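PDB 3I4K: muconate lactonizing enzyme from Corynebacterium glutamicum, which belongs to the enolase superfamily, pairing an N-terminal capping domain with a TIM-barrel-type C-terminal domain that carries a magnesium ion. Local coordinates for residues Ser87-Ile92 with Ala113-Trp118; Ala109-Met114 with Gly280-Ser285. One frame throughout, in Å; residues are numbered along the deposited sequence.

Contact 1: Ser87-Ile92 with Ala113-Trp118; sequences SELAGI and AMHDAW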
loop_
_atom_site.group_PDB
_atom_site.type_symbol
_atom_site.label_atom_id
_atom_site.label_comp_id
_atom_site.label_asym_id
_atom_site.label_seq_id
_atom_site.Cartn_x
_atom_site.Cartn_y
_atom_site.Cartn_z
ATOM N N SER A 87 -11.538 -12.970 7.230
ATOM C CA SER A 87 -10.201 -12.578 7.648
ATOM C C SER A 87 -9.160 -13.029 6.621
ATOM O O SER A 87 -7.961 -12.888 6.836
ATOM C CB SER A 87 -9.876 -13.167 9.031
ATOM O OG SER A 87 -9.799 -14.582 8.994
ATOM N N GLU A 88 -9.633 -13.584 5.510
ATOM C CA GLU A 88 -8.763 -14.023 4.417
ATOM C C GLU A 88 -8.878 -12.984 3.305
ATOM O O GLU A 88 -8.483 -13.227 2.168
ATOM C CB GLU A 88 -9.217 -15.371 3.861
ATOM C CG GLU A 88 -8.875 -16.568 4.712
ATOM C CD GLU A 88 -9.413 -17.851 4.119
ATOM O OE1 GLU A 88 -9.035 -18.195 2.981
ATOM O OE2 GLU A 88 -10.223 -18.516 4.797
ATOM N N LEU A 89 -9.446 -11.840 3.655
ATOM C CA LEU A 89 -9.671 -10.736 2.736
ATOM C C LEU A 89 -8.638 -10.653 1.601
ATOM O O LEU A 89 -8.964 -10.936 0.440
ATOM C CB LEU A 89 -9.715 -9.428 3.544
ATOM C CG LEU A 89 -10.056 -8.060 2.939
ATOM C CD1 LEU A 89 -10.418 -8.154 1.465
ATOM C CD2 LEU A 89 -11.183 -7.464 3.746
ATOM N N ALA A 90 -7.402 -10.291 1.930
ATOM C CA ALA A 90 -6.359 -10.169 0.912
ATOM C C ALA A 90 -6.223 -11.388 0.001
ATOM O O ALA A 90 -6.050 -11.242 -1.209
ATOM C CB ALA A 90 -5.019 -9.859 1.566
ATOM N N GLY A 91 -6.299 -12.587 0.571
ATOM C CA GLY A 91 -6.173 -13.789 -0.237
ATOM C C GLY A 91 -7.345 -13.991 -1.182
ATOM O O GLY A 91 -7.183 -14.461 -2.311
ATOM N N ILE A 92 -8.538 -13.634 -0.719
ATOM C CA ILE A 92 -9.735 -13.780 -1.529
ATOM C C ILE A 92 -9.667 -12.813 -2.705
ATOM O O ILE A 92 -9.935 -13.199 -3.845
ATOM C CB ILE A 92 -10.995 -13.522 -0.676
ATOM C CG1 ILE A 92 -11.109 -14.616 0.397
ATOM C CG2 ILE A 92 -12.231 -13.494 -1.556
ATOM C CD1 ILE A 92 -12.208 -14.388 1.398
ATOM N N ALA A 113 -17.486 -4.716 1.131
ATOM C CA ALA A 113 -18.419 -5.525 1.913
ATOM C C ALA A 113 -17.637 -6.388 2.899
ATOM O O ALA A 113 -18.025 -6.521 4.055
ATOM C CB ALA A 113 -19.263 -6.407 0.993
HETATM N N MSE A 114 -16.531 -6.964 2.439
HETATM C CA MSE A 114 -15.705 -7.801 3.294
HETATM C C MSE A 114 -15.041 -7.005 4.412
HETATM O O MSE A 114 -14.928 -7.482 5.543
HETATM C CB MSE A 114 -14.653 -8.532 2.465
HETATM C CG MSE A 114 -15.243 -9.654 1.640
HETATM SE SE MSE A 114 -13.917 -10.917 1.064
HETATM C CE MSE A 114 -13.117 -11.311 2.776
ATOM N N HIS A 115 -14.609 -5.792 4.096
ATOM C CA HIS A 115 -13.976 -4.937 5.086
ATOM C C HIS A 115 -14.993 -4.571 6.158
ATOM O O HIS A 115 -14.691 -4.610 7.351
ATOM C CB HIS A 115 -13.435 -3.666 4.428
ATOM C CG HIS A 115 -12.058 -3.819 3.855
ATOM N ND1 HIS A 115 -10.915 -3.609 4.598
ATOM C CD2 HIS A 115 -11.641 -4.178 2.618
ATOM C CE1 HIS A 115 -9.855 -3.832 3.843
ATOM N NE2 HIS A 115 -10.268 -4.179 2.636
ATOM N N ASP A 116 -16.199 -4.214 5.728
ATOM C CA ASP A 116 -17.260 -3.846 6.662
ATOM C C ASP A 116 -17.565 -5.024 7.600
ATOM O O ASP A 116 -17.488 -4.893 8.819
ATOM C CB ASP A 116 -18.513 -3.427 5.874
ATOM C CG ASP A 116 -19.543 -2.692 6.730
ATOM O OD1 ASP A 116 -19.155 -1.940 7.654
ATOM O OD2 ASP A 116 -20.751 -2.846 6.452
ATOM N N ALA A 117 -17.881 -6.178 7.021
ATOM C CA ALA A 117 -18.196 -7.374 7.795
ATOM C C ALA A 117 -17.109 -7.724 8.814
ATOM O O ALA A 117 -17.407 -8.150 9.932
ATOM C CB ALA A 117 -18.424 -8.555 6.850
ATOM N N TRP A 118 -15.852 -7.537 8.425
ATOM C CA TRP A 118 -14.718 -7.842 9.296
ATOM C C TRP A 118 -14.521 -6.789 10.396
ATOM O O TRP A 118 -14.329 -7.128 11.566
ATOM C CB TRP A 118 -13.450 -7.971 8.445
ATOM C CG TRP A 118 -12.318 -8.721 9.091
ATOM C CD1 TRP A 118 -12.381 -9.519 10.200
ATOM C CD2 TRP A 118 -10.966 -8.793 8.625
ATOM N NE1 TRP A 118 -11.153 -10.085 10.450
ATOM C CE2 TRP A 118 -10.266 -9.656 9.497
ATOM C CE3 TRP A 118 -10.278 -8.211 7.549
ATOM C CZ2 TRP A 118 -8.911 -9.952 9.329
ATOM C CZ3 TRP A 118 -8.931 -8.506 7.383
ATOM C CH2 TRP A 118 -8.262 -9.369 8.269
#
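Leu89 reaches helix 104-121 with its CD2 methyl, which sits over the middle of the His115 ring, 3.6 Å from the ring centroid and 13° off the normal, a CH-pi contact made almost squarely on the face. The same methyl also lies 3.8 Å from Met114 CB and 4.0 Å from Trp118 CE3, so one methyl touches three side chains, those of Met114, His115 and Trp118. A second CH-pi contact comes from the backbone: Ser87 CA is above the six-membered ring of Trp118, 3.6 Å from its centroid and 24° off the normal, displaced toward the rim. Ser87 CB also lies close to the ring, 3.4 Å from Trp118 CZ2. Deeper in, the selenomethionine Met114 turns at its last torsion (chi3 53°), which bends CE toward the base of the Leu89 side chain, 3.5 Å from Leu89 CA. Met114 CE also meets Ile92 CD1, at 3.5 Å, slightly closer than usual for two carbons. Further out, Leu81 of helix 66-81 touches both Ile92 and Met114, while Val86 packs on Met114 and Trp118. The outer side belongs to the dimer: Ser87 and Trp118 pack on Asp128 of the second subunit, and the backbones of Ser87 and Ala90 hydrogen-bond to that subunit. Glu88 points away from helix 104-121 and forms a salt bridge with Arg84. No hydrogen bond crosses between the two segments, which is consistent with a fit made by CH-pi and apolar packing between them, within the N-terminal domain.

Contact 2: Ala109-Met114 with Gly280-Ser285; sequences AVDVAM and GGLLES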
loop_
_atom_site.group_PDB
_atom_site.type_symbol
_atom_site.label_atom_id
_atom_site.label_comp_id
_atom_site.label_asym_id
_atom_site.label_seq_id
_atom_site.Cartn_x
_atom_site.Cartn_y
_atom_site.Cartn_z
ATOM N N ALA A 109 -16.940 -3.542 -4.721
ATOM C CA ALA A 109 -18.065 -3.791 -3.828
ATOM C C ALA A 109 -17.759 -4.981 -2.931
ATOM O O ALA A 109 -17.973 -4.920 -1.723
ATOM C CB ALA A 109 -19.336 -4.049 -4.627
ATOM N N VAL A 110 -17.244 -6.056 -3.521
ATOM C CA VAL A 110 -16.912 -7.249 -2.750
ATOM C C VAL A 110 -15.862 -6.912 -1.684
ATOM O O VAL A 110 -15.958 -7.344 -0.531
ATOM C CB VAL A 110 -16.367 -8.376 -3.656
ATOM C CG1 VAL A 110 -16.051 -9.613 -2.818
ATOM C CG2 VAL A 110 -17.382 -8.714 -4.735
ATOM N N ASP A 111 -14.869 -6.124 -2.076
ATOM C CA ASP A 111 -13.812 -5.713 -1.162
ATOM C C ASP A 111 -14.384 -4.930 0.026
ATOM O O ASP A 111 -14.133 -5.274 1.177
ATOM C CB ASP A 111 -12.779 -4.867 -1.925
ATOM C CG ASP A 111 -11.751 -4.212 -1.012
ATOM O OD1 ASP A 111 -12.136 -3.318 -0.230
ATOM O OD2 ASP A 111 -10.558 -4.585 -1.084
ATOM N N VAL A 112 -15.151 -3.882 -0.255
ATOM C CA VAL A 112 -15.726 -3.061 0.804
ATOM C C VAL A 112 -16.674 -3.840 1.715
ATOM O O VAL A 112 -16.665 -3.647 2.928
ATOM C CB VAL A 112 -16.472 -1.850 0.225
ATOM C CG1 VAL A 112 -17.228 -1.120 1.330
ATOM C CG2 VAL A 112 -15.473 -0.898 -0.422
ATOM N N ALA A 113 -17.486 -4.716 1.131
ATOM C CA ALA A 113 -18.419 -5.525 1.913
ATOM C C ALA A 113 -17.637 -6.388 2.899
ATOM O O ALA A 113 -18.025 -6.521 4.055
ATOM C CB ALA A 113 -19.263 -6.407 0.993
HETATM N N MSE A 114 -16.531 -6.964 2.439
HETATM C CA MSE A 114 -15.705 -7.801 3.294
HETATM C C MSE A 114 -15.041 -7.005 4.412
HETATM O O MSE A 114 -14.928 -7.482 5.543
HETATM C CB MSE A 114 -14.653 -8.532 2.465
HETATM C CG MSE A 114 -15.243 -9.654 1.640
HETATM SE SE MSE A 114 -13.917 -10.917 1.064
HETATM C CE MSE A 114 -13.117 -11.311 2.776
ATOM N N GLY A 280 -11.171 -0.786 -7.507
ATOM C CA GLY A 280 -11.467 -2.167 -7.185
ATOM C C GLY A 280 -11.261 -2.548 -5.735
ATOM O O GLY A 280 -10.845 -3.669 -5.443
ATOM N N GLY A 281 -11.530 -1.621 -4.826
ATOM C CA GLY A 281 -11.394 -1.929 -3.412
ATOM C C GLY A 281 -10.498 -1.031 -2.586
ATOM O O GLY A 281 -9.778 -0.169 -3.104
ATOM N N LEU A 282 -10.536 -1.250 -1.278
ATOM C CA LEU A 282 -9.719 -0.479 -0.359
ATOM C C LEU A 282 -8.254 -0.944 -0.434
ATOM O O LEU A 282 -7.339 -0.151 -0.238
ATOM C CB LEU A 282 -10.264 -0.626 1.066
ATOM C CG LEU A 282 -11.646 0.002 1.281
ATOM C CD1 LEU A 282 -12.318 -0.624 2.496
ATOM C CD2 LEU A 282 -11.497 1.519 1.458
ATOM N N LEU A 283 -8.029 -2.222 -0.724
ATOM C CA LEU A 283 -6.655 -2.710 -0.824
ATOM C C LEU A 283 -5.991 -2.068 -2.048
ATOM O O LEU A 283 -4.906 -1.499 -1.940
ATOM C CB LEU A 283 -6.605 -4.247 -0.945
ATOM C CG LEU A 283 -7.196 -5.083 0.202
ATOM C CD1 LEU A 283 -6.893 -6.558 -0.034
ATOM C CD2 LEU A 283 -6.624 -4.644 1.540
ATOM N N GLU A 284 -6.649 -2.148 -3.201
ATOM C CA GLU A 284 -6.111 -1.558 -4.422
ATOM C C GLU A 284 -5.897 -0.068 -4.262
ATOM O O GLU A 284 -4.883 0.465 -4.711
ATOM C CB GLU A 284 -7.037 -1.821 -5.609
ATOM C CG GLU A 284 -7.025 -3.270 -6.068
ATOM C CD GLU A 284 -5.625 -3.749 -6.428
ATOM O OE1 GLU A 284 -5.013 -3.158 -7.340
ATOM O OE2 GLU A 284 -5.134 -4.714 -5.809
ATOM N N SER A 285 -6.846 0.601 -3.611
ATOM C CA SER A 285 -6.752 2.036 -3.378
ATOM C C SER A 285 -5.478 2.395 -2.598
ATOM O O SER A 285 -4.891 3.456 -2.819
ATOM C CB SER A 285 -7.980 2.534 -2.615
ATOM O OG SER A 285 -9.155 2.460 -3.408
HETATM O O HOH W 1 -8.999 -4.229 -3.556
#
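Asp111 and Gly281 bring their backbones to a CA-CA distance of 5.0 Å, with Gly281, at phi 125° in the N-cap position, turning the chain from the loop into helix 282-294. The Asp111 side chain extends into this turn with CG anti to the backbone N (chi1 171°) and lays its carboxylate against the bare glycine, CG lying 3.3 Å from Gly281 CA. Each oxygen then meets a different amide. Leu282 N gives a nearly straight bond of 2.8 Å to Asp111 OD1, arriving from above the carboxylate plane, 60° out of it, while Leu283 N makes a weak bond of 3.5 Å to Asp111 OD2. A water extends the pattern: it donates to OD2 of Asp111 and to Gly280 O, and accepts from Glu284 N. Thus a carboxylate from one helix meets the first-turn amides of another, an arrangement in which its negative charge would probably be eased by the positive end of the helix dipole. In fold terms, this joins helix 104-121 of the N-terminal domain to a helix of the C-terminal barrel, where 282-294 connects strands 271-274 and 298-301. The turn is also held from within: Gly281 O accepts from Ser285 N and, at 2.7 Å, from Ser285 OG, the two donors standing on opposite faces of the carbonyl plane. Apolar packing is slight by comparison, Val112 CG2 approaching Leu282 CG at 4.3 Å. Beyond that pair, helix 308-320 contributes Ala313 against Val112 and Phe317 against Leu282, and Met93 of helix 89-99 touches Asp111.

Contacts 1 and 2 use overlapping stretches of helix 104-121, sharing Ala113 and Met114, and their centres are 8 Å apart. They also touch directly: His115 CG lies 3.5 Å from Leu282 CD1, and His115 NE2 is 3.8 Å from Leu283 CD2. On the other helix of contact 1, Ala90 CA comes within 3.8 Å of Leu283 CD1. The helix thus joins an apolar contact within its own domain, at the dimer interface, to a polar one with the barrel. Neither contact supplies a magnesium ligand; those are Asp200, Glu226 and Asp251, at or just beyond the ends of barrel strands 196-200, 224-226 and 247-250.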